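Local coordinates for ThiJ/pfpI family protein (PDB 3EFE) that belongs to the DJ-1/PfpI family and is of unconfirmed function, perhaps acting as a chaperone or hydrolase like some of its relatives, at residues Gln92-Leu95 with Glu96-Gln100; Val108-Ile111 with Cys112-Asp116. All blocks are in the same frame, centred on the assembly; numbering follows the deposited sequence.

In the fold
Both interactions belong to the parallel part of the central sheet and its flanking helices. Interaction 1 is the opening turns of helix 92-104, the helix of the beta-alpha-beta unit that connects strand 77-80 to its neighbour, strand 107-111. Interaction 2 follows it in the chain, where strand 107-111 ends and turns sharply into helix 113-119. Their centres lie about 13 Å apart and their nearest atoms about 4 Å, without touching, yet they share surroundings: L80 of strand 77-80 meets I98 in the first and A110 and A114 in the second. Through L95 the crossover helix packs on helix 113-119, beyond the turn that carries C112.

Interaction 1: residues Gln92-Leu95 with Glu96-Gln100; sequences QPIL and ERIGQ
I98 turns back on I94 and L95 one helical turn earlier, making the inward face of the first turns of helix 92-104, the crossover helix of a beta-alpha-beta unit. This is the tight side. I98 CD1 lies 3.7 Å from L95 CD1, the two side chains running side by side in the same direction, and I94 CG2 comes to within 4.1 Å of I98 CD1 at a slant. I98 CG1 stands beside its own backbone N (chi1 -80°), against I94 O, and CD1 continues along the same carbonyl group. L78 and L80 of strand 77-80 and Y123 cover I98, while A117 and L118 of helix 113-119 cover L95; Y123 OH also bonds to L95 O.

The outer face is looser. Q92 CG only brushes E96 OE2 at 3.9 Å, with amide and carboxylate planes 69° apart. Bends further along the chain of R97 carry its guanidinium off to C70 O and, weakly, L67 O. Backbone bonding is shared in this first turn: E96 N bonds to Q92 O and weakly to P93 O, whereas R97 N reaches P93 O at 3.1 Å and nearly straight, 168°, with R97 CG lying against the same carbonyl oxygen.

Interaction 2: residues Val108-Ile111 with Cys112-Asp116; sequences VAAI and CGATD
I111 O takes the backbone N-H of A114, with A114 N 3.2 Å from I111 O. The bond closes the turn in which strand 107-111 hands over to helix 113-119. The next bond, from T115 N to C112 O, is weak.

Beyond this turn the helix folds back against the strand it has just left. A110 and A114 point at each other, their CB atoms 4.1 Å apart, and A110 CB also lies 4.0 Å from T115 N; small side chains on both sides let the helix come this close. L80 of the neighbouring strand packs against both alanines. T115 OG1 approaches A110 O no nearer than 3.7 Å and, though buried, has no hydrogen-bonding partner in the model.

I111 extends to the other side, where F172 of helix 169-179 meets it. With CG1 opposite the backbone N across the CA-CB bond (chi1 -177°), the branch sits beside the peptide leading to C112, I111 CG1 lying 4.1 Å from C112 CB. C112 itself has an unusual backbone for a non-glycine residue, phi 71° and psi -127°. This pushes C112 CB to 3.1 Å from I111 O, a cramped approach, and holds the side chain at the tip of the turn, where C112 touches N132. A tight strand-turn-helix with a strained, positive-phi residue at the turn is the form of the nucleophile elbow, on which relatives in the DJ-1/PfpI family carry their reactive cysteine; C112 probably holds that position here.

Interaction 1: residues Gln92-Leu95 with Glu96-Gln100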
ATOM      1  N   GLN D  92      11.401 -21.449   3.635  1.00 51.11           N
ATOM      2  CA  GLN D  92      11.222 -22.622   4.507  1.00 50.14           C
ATOM      3  C   GLN D  92      11.627 -22.382   5.966  1.00 47.90           C
ATOM      4  O   GLN D  92      10.904 -22.733   6.880  1.00 46.21           O
ATOM      5  CB  GLN D  92      11.961 -23.849   3.908  1.00 51.13           C
ATOM      6  CG  GLN D  92      11.198 -25.139   4.047  1.00 53.80           C
ATOM      7  CD  GLN D  92       9.917 -25.134   3.196  1.00 54.82           C
ATOM      8  OE1 GLN D  92       8.859 -25.558   3.661  1.00 53.85           O
ATOM      9  NE2 GLN D  92      10.006 -24.581   1.974  1.00 52.78           N
ATOM     10  N   PRO D  93      12.762 -21.745   6.187  1.00 46.55           N
ATOM     11  CA  PRO D  93      13.055 -21.494   7.588  1.00 47.01           C
ATOM     12  C   PRO D  93      11.976 -20.645   8.327  1.00 46.47           C
ATOM     13  O   PRO D  93      11.529 -21.058   9.395  1.00 46.21           O
ATOM     14  CB  PRO D  93      14.421 -20.804   7.533  1.00 46.55           C
ATOM     15  CG  PRO D  93      14.950 -21.092   6.215  1.00 46.51           C
ATOM     16  CD  PRO D  93      13.798 -21.193   5.311  1.00 46.43           C
ATOM     17  N   ILE D  94      11.515 -19.524   7.758  1.00 46.21           N
ATOM     18  CA  ILE D  94      10.440 -18.774   8.422  1.00 46.67           C
ATOM     19  C   ILE D  94       9.176 -19.589   8.534  1.00 47.24           C
ATOM     20  O   ILE D  94       8.448 -19.486   9.512  1.00 48.72           O
ATOM     21  CB  ILE D  94      10.122 -17.343   7.831  1.00 46.10           C
ATOM     22  CG1 ILE D  94       9.520 -16.463   8.965  1.00 44.72           C
ATOM     23  CG2 ILE D  94       9.287 -17.417   6.526  1.00 44.43           C
ATOM     24  CD1 ILE D  94       9.094 -15.107   8.643  1.00 45.32           C
ATOM     25  N   LEU D  95       8.934 -20.449   7.573  1.00 49.02           N
ATOM     26  CA  LEU D  95       7.684 -21.191   7.530  1.00 49.20           C
ATOM     27  C   LEU D  95       7.707 -22.251   8.632  1.00 50.75           C
ATOM     28  O   LEU D  95       6.646 -22.625   9.164  1.00 51.43           O
ATOM     29  CB  LEU D  95       7.505 -21.745   6.124  1.00 50.09           C
ATOM     30  CG  LEU D  95       6.291 -21.486   5.201  1.00 48.67           C
ATOM     31  CD1 LEU D  95       5.429 -20.290   5.465  1.00 45.94           C
ATOM     32  CD2 LEU D  95       6.779 -21.509   3.765  1.00 46.55           C
ATOM     33  N   GLU D  96       8.909 -22.669   9.056  1.00 51.91           N
ATOM     34  CA  GLU D  96       9.040 -23.649  10.141  1.00 52.86           C
ATOM     35  C   GLU D  96       8.787 -22.972  11.455  1.00 52.91           C
ATOM     36  O   GLU D  96       7.989 -23.465  12.276  1.00 53.27           O
ATOM     37  CB  GLU D  96      10.385 -24.376  10.074  1.00 53.24           C
ATOM     38  CG  GLU D  96      10.433 -25.291   8.759  1.00 56.61           C
ATOM     39  CD  GLU D  96      11.777 -26.071   8.473  1.00 57.95           C
ATOM     40  OE1 GLU D  96      12.832 -25.815   9.158  1.00 66.36           O
ATOM     41  OE2 GLU D  96      11.780 -26.896   7.512  1.00 62.18           O
ATOM     42  N   ARG D  97       9.408 -21.798  11.590  1.00 52.88           N
ATOM     43  CA  ARG D  97       9.335 -20.909  12.759  1.00 52.40           C
ATOM     44  C   ARG D  97       7.957 -20.429  13.003  1.00 52.08           C
ATOM     45  O   ARG D  97       7.654 -20.085  14.098  1.00 52.72           O
ATOM     46  CB  ARG D  97      10.174 -19.644  12.533  1.00 51.96           C
ATOM     47  CG  ARG D  97      11.668 -19.832  12.251  1.00 50.49           C
ATOM     48  CD  ARG D  97      12.554 -19.838  13.493  1.00 49.33           C
ATOM     49  NE  ARG D  97      12.072 -18.911  14.510  1.00 50.59           N
ATOM     50  CZ  ARG D  97      12.531 -17.678  14.766  1.00 47.31           C
ATOM     51  NH1 ARG D  97      13.572 -17.147  14.144  1.00 45.89           N
ATOM     52  NH2 ARG D  97      11.930 -16.984  15.715  1.00 48.99           N
ATOM     53  N   ILE D  98       7.150 -20.346  11.953  1.00 52.81           N
ATOM     54  CA  ILE D  98       5.782 -19.838  12.047  1.00 53.69           C
ATOM     55  C   ILE D  98       4.964 -20.848  12.819  1.00 54.59           C
ATOM     56  O   ILE D  98       3.991 -20.492  13.525  1.00 54.98           O
ATOM     57  CB  ILE D  98       5.125 -19.560  10.618  1.00 53.65           C
ATOM     58  CG1 ILE D  98       5.603 -18.223  10.046  1.00 54.03           C
ATOM     59  CG2 ILE D  98       3.596 -19.543  10.689  1.00 52.26           C
ATOM     60  CD1 ILE D  98       5.790 -18.177   8.470  1.00 53.68           C
ATOM     61  N   GLY D  99       5.339 -22.116  12.651  1.00 55.06           N
ATOM     62  CA  GLY D  99       4.673 -23.207  13.324  1.00 55.00           C
ATOM     63  C   GLY D  99       4.796 -23.070  14.803  1.00 54.93           C
ATOM     64  O   GLY D  99       3.809 -23.267  15.502  1.00 55.19           O
ATOM     65  N   GLN D 100       6.010 -22.737  15.262  1.00 55.49           N
ATOM     66  CA  GLN D 100       6.313 -22.551  16.700  1.00 56.73           C
ATOM     67  C   GLN D 100       5.686 -21.254  17.188  1.00 56.33           C
ATOM     68  O   GLN D 100       5.049 -21.234  18.239  1.00 57.15           O
ATOM     69  CB  GLN D 100       7.831 -22.429  16.984  1.00 57.04           C
ATOM     70  CG  GLN D 100       8.762 -23.462  16.292  1.00 59.69           C
ATOM     71  CD  GLN D 100      10.236 -22.971  16.201  1.00 60.78           C
ATOM     72  OE1 GLN D 100      11.018 -23.416  15.313  1.00 65.42           O
ATOM     73  NE2 GLN D 100      10.611 -22.021  17.098  1.00 62.67           N
TER

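Interaction 2: residues Val108-Ile111 with Cys112-Asp116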
ATOM      1  N   VAL D 108      -0.239 -14.199  13.938  1.00 39.74           N
ATOM      2  CA  VAL D 108       0.296 -14.221  12.566  1.00 39.52           C
ATOM      3  C   VAL D 108      -0.770 -13.806  11.566  1.00 38.76           C
ATOM      4  O   VAL D 108      -1.895 -14.278  11.596  1.00 39.66           O
ATOM      5  CB  VAL D 108       1.144 -15.526  12.155  1.00 39.56           C
ATOM      6  CG1 VAL D 108       1.197 -16.524  13.258  1.00 40.04           C
ATOM      7  CG2 VAL D 108       0.751 -16.065  10.757  1.00 38.03           C
ATOM      8  N   ALA D 109      -0.397 -12.841  10.739  1.00 37.78           N
ATOM      9  CA  ALA D 109      -1.292 -12.193   9.788  1.00 37.35           C
ATOM     10  C   ALA D 109      -0.685 -12.461   8.418  1.00 36.78           C
ATOM     11  O   ALA D 109       0.419 -11.936   8.159  1.00 35.82           O
ATOM     12  CB  ALA D 109      -1.349 -10.685  10.057  1.00 35.82           C
ATOM     13  N   ALA D 110      -1.380 -13.297   7.603  1.00 35.86           N
ATOM     14  CA  ALA D 110      -0.958 -13.757   6.244  1.00 34.75           C
ATOM     15  C   ALA D 110      -1.930 -13.266   5.203  1.00 33.51           C
ATOM     16  O   ALA D 110      -3.121 -13.376   5.363  1.00 33.69           O
ATOM     17  CB  ALA D 110      -0.930 -15.275   6.162  1.00 34.92           C
ATOM     18  N   ILE D 111      -1.444 -12.726   4.117  1.00 33.70           N
ATOM     19  CA  ILE D 111      -2.334 -12.174   3.090  1.00 32.95           C
ATOM     20  C   ILE D 111      -1.845 -12.816   1.786  1.00 35.33           C
ATOM     21  O   ILE D 111      -0.656 -13.021   1.580  1.00 35.65           O
ATOM     22  CB  ILE D 111      -2.373 -10.610   3.062  1.00 32.68           C
ATOM     23  CG1 ILE D 111      -3.365 -10.121   2.028  1.00 30.74           C
ATOM     24  CG2 ILE D 111      -0.906  -9.938   2.855  1.00 32.65           C
ATOM     25  CD1 ILE D 111      -3.910  -8.788   2.289  1.00 27.01           C
ATOM     26  N   CYS D 112      -2.803 -13.256   0.995  1.00 36.84           N
ATOM     27  CA  CYS D 112      -2.605 -13.558  -0.389  1.00 37.29           C
ATOM     28  C   CYS D 112      -1.771 -14.827  -0.542  1.00 36.60           C
ATOM     29  O   CYS D 112      -2.102 -15.806   0.062  1.00 35.51           O
ATOM     30  CB  CYS D 112      -2.069 -12.333  -1.115  1.00 37.70           C
ATOM     31  SG  CYS D 112      -2.024 -12.522  -2.986  1.00 40.76           S
ATOM     32  N   GLY D 113      -0.690 -14.829  -1.291  1.00 36.37           N
ATOM     33  CA  GLY D 113       0.099 -16.065  -1.429  1.00 36.91           C
ATOM     34  C   GLY D 113       0.747 -16.539  -0.143  1.00 37.55           C
ATOM     35  O   GLY D 113       1.110 -17.687  -0.060  1.00 37.01           O
ATOM     36  N   ALA D 114       0.921 -15.668   0.881  1.00 38.02           N
ATOM     37  CA  ALA D 114       1.414 -16.177   2.194  1.00 37.46           C
ATOM     38  C   ALA D 114       0.433 -17.207   2.836  1.00 37.41           C
ATOM     39  O   ALA D 114       0.814 -18.125   3.513  1.00 36.86           O
ATOM     40  CB  ALA D 114       1.750 -15.035   3.123  1.00 36.97           C
ATOM     41  N   THR D 115      -0.836 -16.998   2.608  1.00 37.58           N
ATOM     42  CA  THR D 115      -1.947 -17.894   2.963  1.00 40.16           C
ATOM     43  C   THR D 115      -1.808 -19.341   2.427  1.00 41.60           C
ATOM     44  O   THR D 115      -1.982 -20.320   3.178  1.00 42.42           O
ATOM     45  CB  THR D 115      -3.169 -17.202   2.373  1.00 40.00           C
ATOM     46  OG1 THR D 115      -3.813 -16.421   3.381  1.00 41.19           O
ATOM     47  CG2 THR D 115      -3.998 -18.037   1.750  1.00 38.53           C
ATOM     48  N   ASP D 116      -1.444 -19.448   1.153  1.00 41.91           N
ATOM     49  CA  ASP D 116      -1.008 -20.696   0.553  1.00 43.48           C
ATOM     50  C   ASP D 116       0.306 -21.265   1.128  1.00 43.91           C
ATOM     51  O   ASP D 116       0.397 -22.483   1.308  1.00 44.07           O
ATOM     52  CB  ASP D 116      -0.956 -20.548  -0.970  1.00 43.79           C
ATOM     53  CG  ASP D 116      -2.357 -20.451  -1.579  1.00 47.90           C
ATOM     54  OD1 ASP D 116      -3.317 -20.762  -0.825  1.00 53.71           O
ATOM     55  OD2 ASP D 116      -2.526 -20.119  -2.779  1.00 51.11           O
TER